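PDB 1QWR: putative mannose-6-phosphate isomerase YvyI from Bacillus subtilis, which probably catalyses the reversible isomerisation of D-mannose 6-phosphate to D-fructose 6-phosphate, using one zinc ion per subunit. Local coordinates for residues Trp42-His47 with Phe270-Val275; Gly57-Lys62 with Glu69-Val74; Leu183-Gln188 with Thr313-His318; Phe245-Gly248 with Val253-Trp256. One frame throughout, in Å; residues are numbered along the deposited sequence. Where two conformers were deposited one is given.

Interaction 1: residues Trp42-His47 with Phe270-Val275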
# COMPACT_ATOMS: atom_id res chain seq x y z
N TRP A 42 -5.12 -6.13 -4.07
CA TRP A 42 -3.70 -6.42 -3.89
C TRP A 42 -3.20 -6.25 -5.33
O TRP A 42 -3.33 -7.13 -6.19
CB TRP A 42 -3.54 -7.86 -3.36
CG TRP A 42 -4.00 -7.97 -1.91
CD1 TRP A 42 -4.89 -7.15 -1.27
CD2 TRP A 42 -3.57 -8.94 -0.95
NE1 TRP A 42 -5.04 -7.56 0.05
CE2 TRP A 42 -4.24 -8.66 0.26
CE3 TRP A 42 -2.69 -10.03 -0.99
CZ2 TRP A 42 -4.05 -9.42 1.42
CZ3 TRP A 42 -2.50 -10.79 0.16
CH2 TRP A 42 -3.18 -10.48 1.35
N ALA A 43 -2.65 -5.06 -5.57
CA ALA A 43 -2.22 -4.57 -6.89
C ALA A 43 -0.84 -5.00 -7.39
O ALA A 43 -0.69 -5.41 -8.54
CB ALA A 43 -2.34 -3.03 -6.88
N ILE A 44 0.16 -4.86 -6.55
CA ILE A 44 1.49 -5.39 -6.90
C ILE A 44 1.74 -6.27 -5.67
O ILE A 44 2.02 -5.78 -4.58
CB ILE A 44 2.56 -4.30 -7.03
CG1 ILE A 44 2.23 -3.38 -8.23
CG2 ILE A 44 3.93 -4.96 -7.30
CD1 ILE A 44 1.55 -2.03 -7.86
N SER A 45 1.61 -7.57 -5.84
CA SER A 45 1.74 -8.47 -4.71
C SER A 45 2.50 -9.74 -4.98
O SER A 45 2.33 -10.34 -6.04
CB SER A 45 0.33 -8.85 -4.22
OG SER A 45 0.33 -10.01 -3.36
N ALA A 46 3.33 -10.14 -4.02
CA ALA A 46 4.02 -11.41 -4.09
C ALA A 46 3.68 -12.13 -2.77
O ALA A 46 4.36 -13.08 -2.36
CB ALA A 46 5.53 -11.24 -4.21
N HIS A 47 2.63 -11.69 -2.10
CA HIS A 47 2.28 -12.35 -0.85
C HIS A 47 1.62 -13.69 -1.18
O HIS A 47 0.77 -13.76 -2.06
CB HIS A 47 1.35 -11.49 0.01
CG HIS A 47 1.28 -11.94 1.44
ND1 HIS A 47 0.52 -13.02 1.85
CD2 HIS A 47 1.98 -11.53 2.53
CE1 HIS A 47 0.76 -13.26 3.13
NE2 HIS A 47 1.64 -12.37 3.56
N PHE A 270 14.33 -1.52 -9.61
CA PHE A 270 13.06 -1.72 -10.31
C PHE A 270 12.08 -0.69 -9.76
O PHE A 270 12.28 -0.19 -8.65
CB PHE A 270 12.50 -3.14 -10.12
CG PHE A 270 12.27 -3.52 -8.69
CD1 PHE A 270 11.02 -3.31 -8.08
CD2 PHE A 270 13.30 -4.10 -7.95
CE1 PHE A 270 10.80 -3.70 -6.76
CE2 PHE A 270 13.09 -4.48 -6.62
CZ PHE A 270 11.85 -4.28 -6.02
N LEU A 271 11.05 -0.35 -10.53
CA LEU A 271 10.06 0.62 -10.05
C LEU A 271 8.69 -0.03 -10.04
O LEU A 271 8.32 -0.69 -11.01
CB LEU A 271 10.00 1.84 -10.98
CG LEU A 271 11.24 2.74 -11.04
CD1 LEU A 271 10.93 3.93 -11.97
CD2 LEU A 271 11.61 3.22 -9.63
N ILE A 272 7.96 0.16 -8.95
CA ILE A 272 6.60 -0.34 -8.78
C ILE A 272 5.71 0.85 -9.13
O ILE A 272 5.82 1.90 -8.49
CB ILE A 272 6.33 -0.75 -7.34
CG1 ILE A 272 7.20 -1.95 -6.98
CG2 ILE A 272 4.82 -1.02 -7.14
CD1 ILE A 272 7.22 -2.29 -5.47
N CYS A 273 4.79 0.67 -10.10
CA CYS A 273 3.94 1.76 -10.58
C CYS A 273 2.45 1.46 -10.60
O CYS A 273 2.04 0.38 -11.05
CB CYS A 273 4.36 2.14 -12.02
SG CYS A 273 6.15 2.40 -12.24
N SER A 274 1.65 2.43 -10.13
CA SER A 274 0.18 2.34 -10.10
C SER A 274 -0.41 3.60 -10.74
O SER A 274 -0.09 4.74 -10.33
CB SER A 274 -0.36 2.25 -8.65
OG SER A 274 0.10 1.08 -7.98
N VAL A 275 -1.23 3.43 -11.77
CA VAL A 275 -1.84 4.60 -12.43
C VAL A 275 -3.14 4.89 -11.69
O VAL A 275 -4.10 4.13 -11.78
CB VAL A 275 -2.14 4.29 -13.89
CG1 VAL A 275 -2.71 5.51 -14.58
CG2 VAL A 275 -0.84 3.80 -14.56
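Ile44 and Ile272 meet in the buried space between strand 38-44 and strand 271-276, and the tight part of the contact runs through one delta methyl. CD1 of Ile44 lies 3.5 Å from CG2 of Ile272, closer than is usual for two carbons. The same CD1 is 3.4 Å from OG of Ser274, which places the methyl against an apolar branch and a hydroxyl at once. A chi2 of 100°, away from a staggered value, turns CD1 of Ile44 to that position, while CG1 of Ile44 stays 3.7 Å from CG2 of Ile272. Away from this point the fit loosens, although no side opens to solvent. CB of Ala43 points toward strand 271-276 but comes no nearer than 4.9 Å, to OG of Ser274. Ala43 and Ile44 both face Thr87 in a classic beta bulge, which directs the two consecutive side chains the same way. The axes of segments 42-44 and 271-275 come no closer than 8.1 Å, no hydrogen bond crosses, and the contact joins the catalytic-domain and cupin-domain family regions. Because the hydroxyl of Ser274 is hydrogen-bonded to His296, Ile44 can lie against it without stranding a polar group; cohesion rests on dispersion and burial.

Interaction 2: residues Gly57-Lys62 with Glu69-Val74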
# COMPACT_ATOMS: atom_id res chain seq x y z
N GLY A 57 3.45 -10.14 -21.95
CA GLY A 57 4.78 -10.58 -22.31
C GLY A 57 5.07 -12.05 -22.11
O GLY A 57 4.17 -12.84 -21.83
N PRO A 58 6.35 -12.44 -22.24
CA PRO A 58 6.86 -13.81 -22.11
C PRO A 58 6.56 -14.45 -20.76
O PRO A 58 6.41 -15.67 -20.66
CB PRO A 58 8.36 -13.64 -22.34
CG PRO A 58 8.45 -12.41 -23.18
CD PRO A 58 7.46 -11.51 -22.50
N TYR A 59 6.47 -13.63 -19.71
CA TYR A 59 6.19 -14.17 -18.38
C TYR A 59 4.71 -14.20 -18.04
O TYR A 59 4.34 -14.50 -16.90
CB TYR A 59 6.94 -13.36 -17.32
CG TYR A 59 8.44 -13.39 -17.50
CD1 TYR A 59 9.09 -14.59 -17.79
CD2 TYR A 59 9.21 -12.24 -17.37
CE1 TYR A 59 10.48 -14.63 -17.96
CE2 TYR A 59 10.59 -12.27 -17.52
CZ TYR A 59 11.22 -13.48 -17.82
OH TYR A 59 12.60 -13.54 -17.97
N LYS A 60 3.86 -13.91 -19.02
CA LYS A 60 2.42 -13.92 -18.79
C LYS A 60 2.00 -15.21 -18.08
O LYS A 60 2.38 -16.30 -18.50
CB LYS A 60 1.65 -13.77 -20.10
CG LYS A 60 0.15 -13.68 -19.89
CD LYS A 60 -0.61 -13.32 -21.17
CE LYS A 60 -2.07 -13.00 -20.84
NZ LYS A 60 -2.76 -12.28 -21.96
N GLY A 61 1.23 -15.07 -17.00
CA GLY A 61 0.76 -16.23 -16.26
C GLY A 61 1.57 -16.54 -15.02
O GLY A 61 1.03 -17.10 -14.06
N LYS A 62 2.85 -16.18 -15.01
CA LYS A 62 3.70 -16.43 -13.85
C LYS A 62 3.32 -15.52 -12.69
O LYS A 62 2.80 -14.42 -12.92
CB LYS A 62 5.16 -16.20 -14.23
CG LYS A 62 5.67 -17.20 -15.28
CD LYS A 62 7.18 -17.25 -15.30
CE LYS A 62 7.70 -18.30 -16.30
NZ LYS A 62 7.25 -19.69 -16.00
N GLU A 69 11.82 -15.44 -7.55
CA GLU A 69 12.70 -16.56 -7.29
C GLU A 69 13.47 -17.09 -8.49
O GLU A 69 14.62 -17.53 -8.35
CB GLU A 69 11.91 -17.69 -6.63
CG GLU A 69 11.23 -17.23 -5.33
CD GLU A 69 10.54 -18.36 -4.59
OE1 GLU A 69 10.41 -19.46 -5.18
OE2 GLU A 69 10.13 -18.16 -3.42
N GLU A 70 12.85 -17.03 -9.67
CA GLU A 70 13.49 -17.55 -10.88
C GLU A 70 14.07 -16.51 -11.82
O GLU A 70 14.86 -16.86 -12.70
CB GLU A 70 12.52 -18.42 -11.65
CG GLU A 70 11.89 -19.52 -10.80
CD GLU A 70 11.02 -20.44 -11.62
OE1 GLU A 70 10.27 -19.94 -12.48
OE2 GLU A 70 11.08 -21.67 -11.38
N HIS A 71 13.67 -15.25 -11.67
CA HIS A 71 14.18 -14.21 -12.56
C HIS A 71 14.58 -12.93 -11.84
O HIS A 71 14.15 -11.84 -12.24
CB HIS A 71 13.12 -13.89 -13.61
CG HIS A 71 12.63 -15.09 -14.36
ND1 HIS A 71 13.35 -15.69 -15.37
CD2 HIS A 71 11.52 -15.86 -14.19
CE1 HIS A 71 12.71 -16.77 -15.79
NE2 HIS A 71 11.60 -16.89 -15.10
N ARG A 72 15.41 -13.05 -10.81
CA ARG A 72 15.81 -11.88 -10.03
C ARG A 72 16.46 -10.77 -10.85
O ARG A 72 16.51 -9.62 -10.41
CB ARG A 72 16.77 -12.28 -8.91
CG ARG A 72 16.85 -11.28 -7.76
CD ARG A 72 15.59 -11.29 -6.89
NE ARG A 72 15.40 -12.57 -6.19
CZ ARG A 72 15.98 -12.95 -5.05
NH1 ARG A 72 16.84 -12.17 -4.41
NH2 ARG A 72 15.69 -14.14 -4.54
N GLU A 73 16.94 -11.10 -12.05
CA GLU A 73 17.57 -10.10 -12.92
C GLU A 73 16.57 -8.97 -13.20
O GLU A 73 16.95 -7.81 -13.36
CB GLU A 73 17.97 -10.75 -14.25
CG GLU A 73 19.46 -10.70 -14.56
CD GLU A 73 19.80 -11.38 -15.88
OE1 GLU A 73 19.22 -11.00 -16.91
OE2 GLU A 73 20.66 -12.28 -15.89
N VAL A 74 15.29 -9.33 -13.25
CA VAL A 74 14.21 -8.38 -13.49
C VAL A 74 14.22 -7.28 -12.43
O VAL A 74 13.89 -6.12 -12.70
CB VAL A 74 12.85 -9.12 -13.44
CG1 VAL A 74 11.72 -8.16 -13.18
CG2 VAL A 74 12.65 -9.86 -14.77
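Tyr59 and His71 both hold their rings anti to the carbonyl carbon (chi1 -60° and -53°), which brings the two rings together between the loop 57-62 and the end of helix 64-70. The planes are inclined by 35°, an oblique pairing with centroids 4.5 Å apart. CE1 of Tyr59 sits 3.7 Å above the His71 ring plane, over its centre, and the phenol OH reaches to 3.5 Å from ND1 of His71. On the CE2 side of the tyrosine, CG2 of Val74 approaches the ring obliquely, 4.2 Å from CE2 of Tyr59. Lys62 adds a looser contact, its CE 4.3 Å from NE2 of His71, while its ammonium forms a salt bridge with Glu66. With an alanine at His71, the Tyr59 ring would probably lose the imidazole face it leans on and become freer to turn. Tyr59 belongs to two overlapping turns, a type I turn from Gly57 to Lys60 and a type II turn from Tyr59 to Lys62, and the backbone of Gly61 in the latter calls for glycine. His71 is where the chain leaves the helix before the 3-10 turn of residues 72-74. Gly61 and Lys62 are hydrogen-bonded to Val54 of strand 53-54, Val74 is bonded to Ala301, and Thr5 packs against both Tyr59 and Val74.

Interaction 3: residues Leu183-Gln188 with Thr313-His318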
# COMPACT_ATOMS: atom_id res chain seq x y z
N LEU A 183 -10.29 6.53 -0.09
CA LEU A 183 -9.81 5.69 -1.19
C LEU A 183 -8.30 5.85 -1.10
O LEU A 183 -7.78 6.94 -1.35
CB LEU A 183 -10.32 6.23 -2.52
CG LEU A 183 -9.79 5.48 -3.73
CD1 LEU A 183 -10.30 4.04 -3.72
CD2 LEU A 183 -10.28 6.19 -4.98
N VAL A 184 -7.60 4.76 -0.77
CA VAL A 184 -6.16 4.83 -0.52
C VAL A 184 -5.24 3.94 -1.33
O VAL A 184 -5.60 2.80 -1.64
CB VAL A 184 -5.92 4.49 0.98
CG1 VAL A 184 -4.43 4.64 1.37
CG2 VAL A 184 -6.77 5.36 1.85
N LEU A 185 -4.05 4.45 -1.66
CA LEU A 185 -3.01 3.64 -2.31
C LEU A 185 -2.04 3.39 -1.14
O LEU A 185 -1.35 4.31 -0.66
CB LEU A 185 -2.32 4.40 -3.46
CG LEU A 185 -1.32 3.63 -4.36
CD1 LEU A 185 -0.12 3.16 -3.54
CD2 LEU A 185 -2.00 2.45 -5.01
N GLU A 186 -1.99 2.14 -0.68
CA GLU A 186 -1.18 1.73 0.45
C GLU A 186 0.06 0.95 0.01
O GLU A 186 -0.06 -0.08 -0.65
CB GLU A 186 -2.03 0.85 1.37
CG GLU A 186 -1.40 0.48 2.71
CD GLU A 186 -2.32 -0.41 3.50
OE1 GLU A 186 -2.62 -1.52 3.01
OE2 GLU A 186 -2.78 -0.00 4.60
N THR A 187 1.23 1.46 0.36
CA THR A 187 2.46 0.76 -0.01
C THR A 187 3.00 0.21 1.30
O THR A 187 3.12 0.93 2.27
CB THR A 187 3.46 1.73 -0.69
OG1 THR A 187 2.85 2.26 -1.89
CG2 THR A 187 4.75 0.98 -1.11
N GLN A 188 3.28 -1.09 1.35
CA GLN A 188 3.73 -1.70 2.60
C GLN A 188 4.76 -2.81 2.37
O GLN A 188 5.06 -3.16 1.23
CB GLN A 188 2.49 -2.27 3.31
CG GLN A 188 1.84 -3.47 2.58
CD GLN A 188 0.31 -3.37 2.52
OE1 GLN A 188 -0.26 -2.66 1.68
NE2 GLN A 188 -0.35 -4.07 3.42
N THR A 313 -1.70 10.37 -13.55
CA THR A 313 -1.05 10.47 -12.25
C THR A 313 -0.71 9.06 -11.79
O THR A 313 -1.58 8.17 -11.82
CB THR A 313 -2.01 11.07 -11.22
OG1 THR A 313 -2.51 12.31 -11.72
CG2 THR A 313 -1.32 11.26 -9.85
N LEU A 314 0.55 8.85 -11.42
CA LEU A 314 0.97 7.53 -10.93
C LEU A 314 1.59 7.65 -9.56
O LEU A 314 2.14 8.68 -9.22
CB LEU A 314 2.03 6.90 -11.85
CG LEU A 314 1.63 6.52 -13.27
CD1 LEU A 314 1.69 7.75 -14.18
CD2 LEU A 314 2.60 5.44 -13.76
N ILE A 315 1.47 6.60 -8.75
CA ILE A 315 2.14 6.56 -7.45
C ILE A 315 3.17 5.47 -7.74
O ILE A 315 2.83 4.37 -8.24
CB ILE A 315 1.23 6.10 -6.30
CG1 ILE A 315 0.16 7.17 -6.02
CG2 ILE A 315 2.07 5.85 -5.04
CD1 ILE A 315 0.77 8.55 -5.66
N VAL A 316 4.43 5.78 -7.46
CA VAL A 316 5.53 4.87 -7.75
C VAL A 316 6.38 4.65 -6.50
O VAL A 316 6.53 5.55 -5.66
CB VAL A 316 6.41 5.48 -8.88
CG1 VAL A 316 7.57 4.56 -9.20
CG2 VAL A 316 5.56 5.75 -10.13
N SER A 317 6.92 3.44 -6.38
CA SER A 317 7.77 3.10 -5.24
C SER A 317 8.94 2.19 -5.65
O SER A 317 8.95 1.60 -6.74
CB SER A 317 6.95 2.43 -4.13
OG SER A 317 6.46 1.13 -4.53
N HIS A 318 9.95 2.14 -4.79
CA HIS A 318 11.09 1.28 -5.02
C HIS A 318 11.75 1.07 -3.67
O HIS A 318 11.39 1.73 -2.69
CB HIS A 318 12.07 1.88 -6.05
CG HIS A 318 12.75 3.15 -5.61
ND1 HIS A 318 13.79 3.15 -4.71
CD2 HIS A 318 12.57 4.44 -5.98
CE1 HIS A 318 14.23 4.39 -4.55
NE2 HIS A 318 13.51 5.19 -5.31
O HOH W 1 3.61 1.17 -4.30
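Leu185 and Ile315 point at each other from facing strands and pass side by side, heading opposite ways. CD1 of Leu185 reaches CG2 of Ile315 at 3.8 Å, and CG of Leu185 lies 4.0 Å from CB of Ile315. Two residues on, Thr187 and Ser317 face each other in the same register, with CA atoms 7.8 Å apart. Here a methyl meets a hydroxyl: CG2 of Thr187, anti to the backbone N, is 3.8 Å from OG of Ser317. The same rotamer (chi1 -60°) sets OG1 of Thr187 beside its backbone N, where it binds a water at 2.8 Å. That water is also hydrogen-bonded to OG of Ser317, at 2.9 Å, and so bridges the two hydroxyls.

The two strands run in the same direction but share no hydrogen bond; they belong to facing beta layers, as expected of a cupin-type fold, with strand 312-318 in the cupin-domain region. Strand 182-189 lies between strands 85-92 and 119-126, strand 312-318 between strands 252-259 and 271-276. On the opposite side of strand 182-189, Glu186 accepts a hydrogen bond from Trp121 and lies close to the zinc ligand Glu119. The interface therefore changes character along its length, being purely apolar at Leu185 and Ile315 and water-mediated at Thr187 and Ser317, where the bridge gives two buried hydroxyls a common polar partner.

Interaction 4: residues Phe245-Gly248 with Val253-Trp256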
# COMPACT_ATOMS: atom_id res chain seq x y z
N PHE A 245 7.49 11.59 -1.40
CA PHE A 245 6.80 11.55 -0.10
C PHE A 245 7.69 11.05 1.02
O PHE A 245 7.61 11.53 2.15
CB PHE A 245 5.58 10.63 -0.18
CG PHE A 245 4.50 11.11 -1.08
CD1 PHE A 245 3.78 12.27 -0.78
CD2 PHE A 245 4.15 10.38 -2.22
CE1 PHE A 245 2.73 12.69 -1.59
CE2 PHE A 245 3.09 10.79 -3.04
CZ PHE A 245 2.38 11.95 -2.73
N VAL A 246 8.53 10.07 0.71
CA VAL A 246 9.40 9.51 1.71
C VAL A 246 10.48 8.66 1.06
O VAL A 246 10.31 8.11 -0.04
CB VAL A 246 8.60 8.61 2.73
CG1 VAL A 246 8.07 7.34 2.02
CG2 VAL A 246 9.48 8.25 3.91
N GLN A 247 11.62 8.60 1.74
CA GLN A 247 12.74 7.80 1.31
C GLN A 247 13.17 7.12 2.60
O GLN A 247 14.06 7.60 3.31
CB GLN A 247 13.83 8.70 0.73
CG GLN A 247 13.38 9.34 -0.57
CD GLN A 247 14.45 10.19 -1.22
OE1 GLN A 247 15.00 11.08 -0.60
NE2 GLN A 247 14.74 9.91 -2.48
N GLY A 248 12.51 6.01 2.90
CA GLY A 248 12.77 5.31 4.14
C GLY A 248 13.58 4.03 4.07
O GLY A 248 14.07 3.64 3.02
N VAL A 253 8.57 6.43 -1.78
CA VAL A 253 7.32 6.56 -2.52
C VAL A 253 7.22 7.94 -3.12
O VAL A 253 7.59 8.92 -2.47
CB VAL A 253 6.12 6.30 -1.59
CG1 VAL A 253 4.80 6.31 -2.40
CG2 VAL A 253 6.32 4.93 -0.89
N TYR A 254 6.69 8.00 -4.34
CA TYR A 254 6.59 9.25 -5.10
C TYR A 254 5.29 9.37 -5.88
O TYR A 254 4.61 8.38 -6.13
CB TYR A 254 7.67 9.31 -6.16
CG TYR A 254 9.04 8.95 -5.70
CD1 TYR A 254 10.03 9.93 -5.55
CD2 TYR A 254 9.38 7.62 -5.44
CE1 TYR A 254 11.30 9.60 -5.16
CE2 TYR A 254 10.67 7.28 -5.03
CZ TYR A 254 11.63 8.29 -4.90
OH TYR A 254 12.93 7.97 -4.55
N LYS A 255 4.96 10.59 -6.28
CA LYS A 255 3.79 10.81 -7.12
C LYS A 255 4.30 11.45 -8.40
O LYS A 255 5.12 12.39 -8.36
CB LYS A 255 2.77 11.74 -6.46
CG LYS A 255 1.58 12.04 -7.40
CD LYS A 255 0.34 12.59 -6.66
CE LYS A 255 0.49 14.04 -6.30
NZ LYS A 255 -0.85 14.59 -5.83
N TRP A 256 3.90 10.90 -9.55
CA TRP A 256 4.26 11.48 -10.83
C TRP A 256 2.99 12.09 -11.40
O TRP A 256 2.00 11.39 -11.62
CB TRP A 256 4.72 10.43 -11.86
CG TRP A 256 6.01 9.74 -11.55
CD1 TRP A 256 6.94 10.09 -10.62
CD2 TRP A 256 6.55 8.63 -12.26
NE1 TRP A 256 8.04 9.27 -10.71
CE2 TRP A 256 7.82 8.36 -11.72
CE3 TRP A 256 6.08 7.84 -13.31
CZ2 TRP A 256 8.64 7.33 -12.20
CZ3 TRP A 256 6.89 6.80 -13.79
CH2 TRP A 256 8.16 6.56 -13.23
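Phe245 and Val253 are joined by a backbone hydrogen bond from N of Phe245 to O of Val253 (2.9 Å, N-H...O 151°). Its companion runs from N of Val253 to O of Val246 at 3.0 Å. A weak third bond links the side chains farther out: NE2 of Gln247 donates to OH of Tyr254 at 3.4 Å, the amide plane standing almost perpendicular (88°) to the tyrosine ring. The phenol oxygen is also hydrogen-bonded to His318 of strand 312-318.

These bonds tie together the two arms of the beta hairpin formed by strands 240-247 and 252-259 in the cupin domain. Phe245 and Val246 both face Val253 in a classic beta bulge, of which the antiparallel hydrogen-bonded pair Val246-Val253 is part.

With its CG anti to the carbonyl carbon (chi1 -66°), the ring of Phe245 extends along the partner strand past Tyr254 to Lys255, with CE2 of Phe245 3.6 Å from CB of Lys255. On the way, CD2 of Phe245 passes 4.1 Å from CG1 of Val253. A glycine in place of Phe245 would probably leave the CB of Lys255 and a methyl of Val253 without this cover, and Phe167 without the ring it stacks on. CG1 of Val246 meets CG2 of Val253 obliquely at 4.2 Å, and Phe167 of strand 167-170 touches both valines. Beyond the packed CB, the Lys255 chain bends away and its ammonium is hydrogen-bonded to Tyr122.

Overall arrangement
Interactions 1, 3 and 4 are joined through strand 312-318, which pairs with strand 271-276 on one side and strand 252-259 on the other. N of Ile272 is 2.8 Å from O of Ser317, and O of Val316 is 2.8 Å from N of Tyr254, both probable hydrogen bonds. The centres of interactions 1 and 3 are about 8 Å apart, those of 3 and 4 about 9 Å. Interaction 2 is peripheral, about 22 Å from the centre of interaction 3, and touches interaction 1 through Val74 and Phe270. The zinc site of His101, Glu119 and His176 is approached by interaction 3: the Thr187 side chain is about 7 Å from that of Glu119 and about 11 Å from the zinc ion.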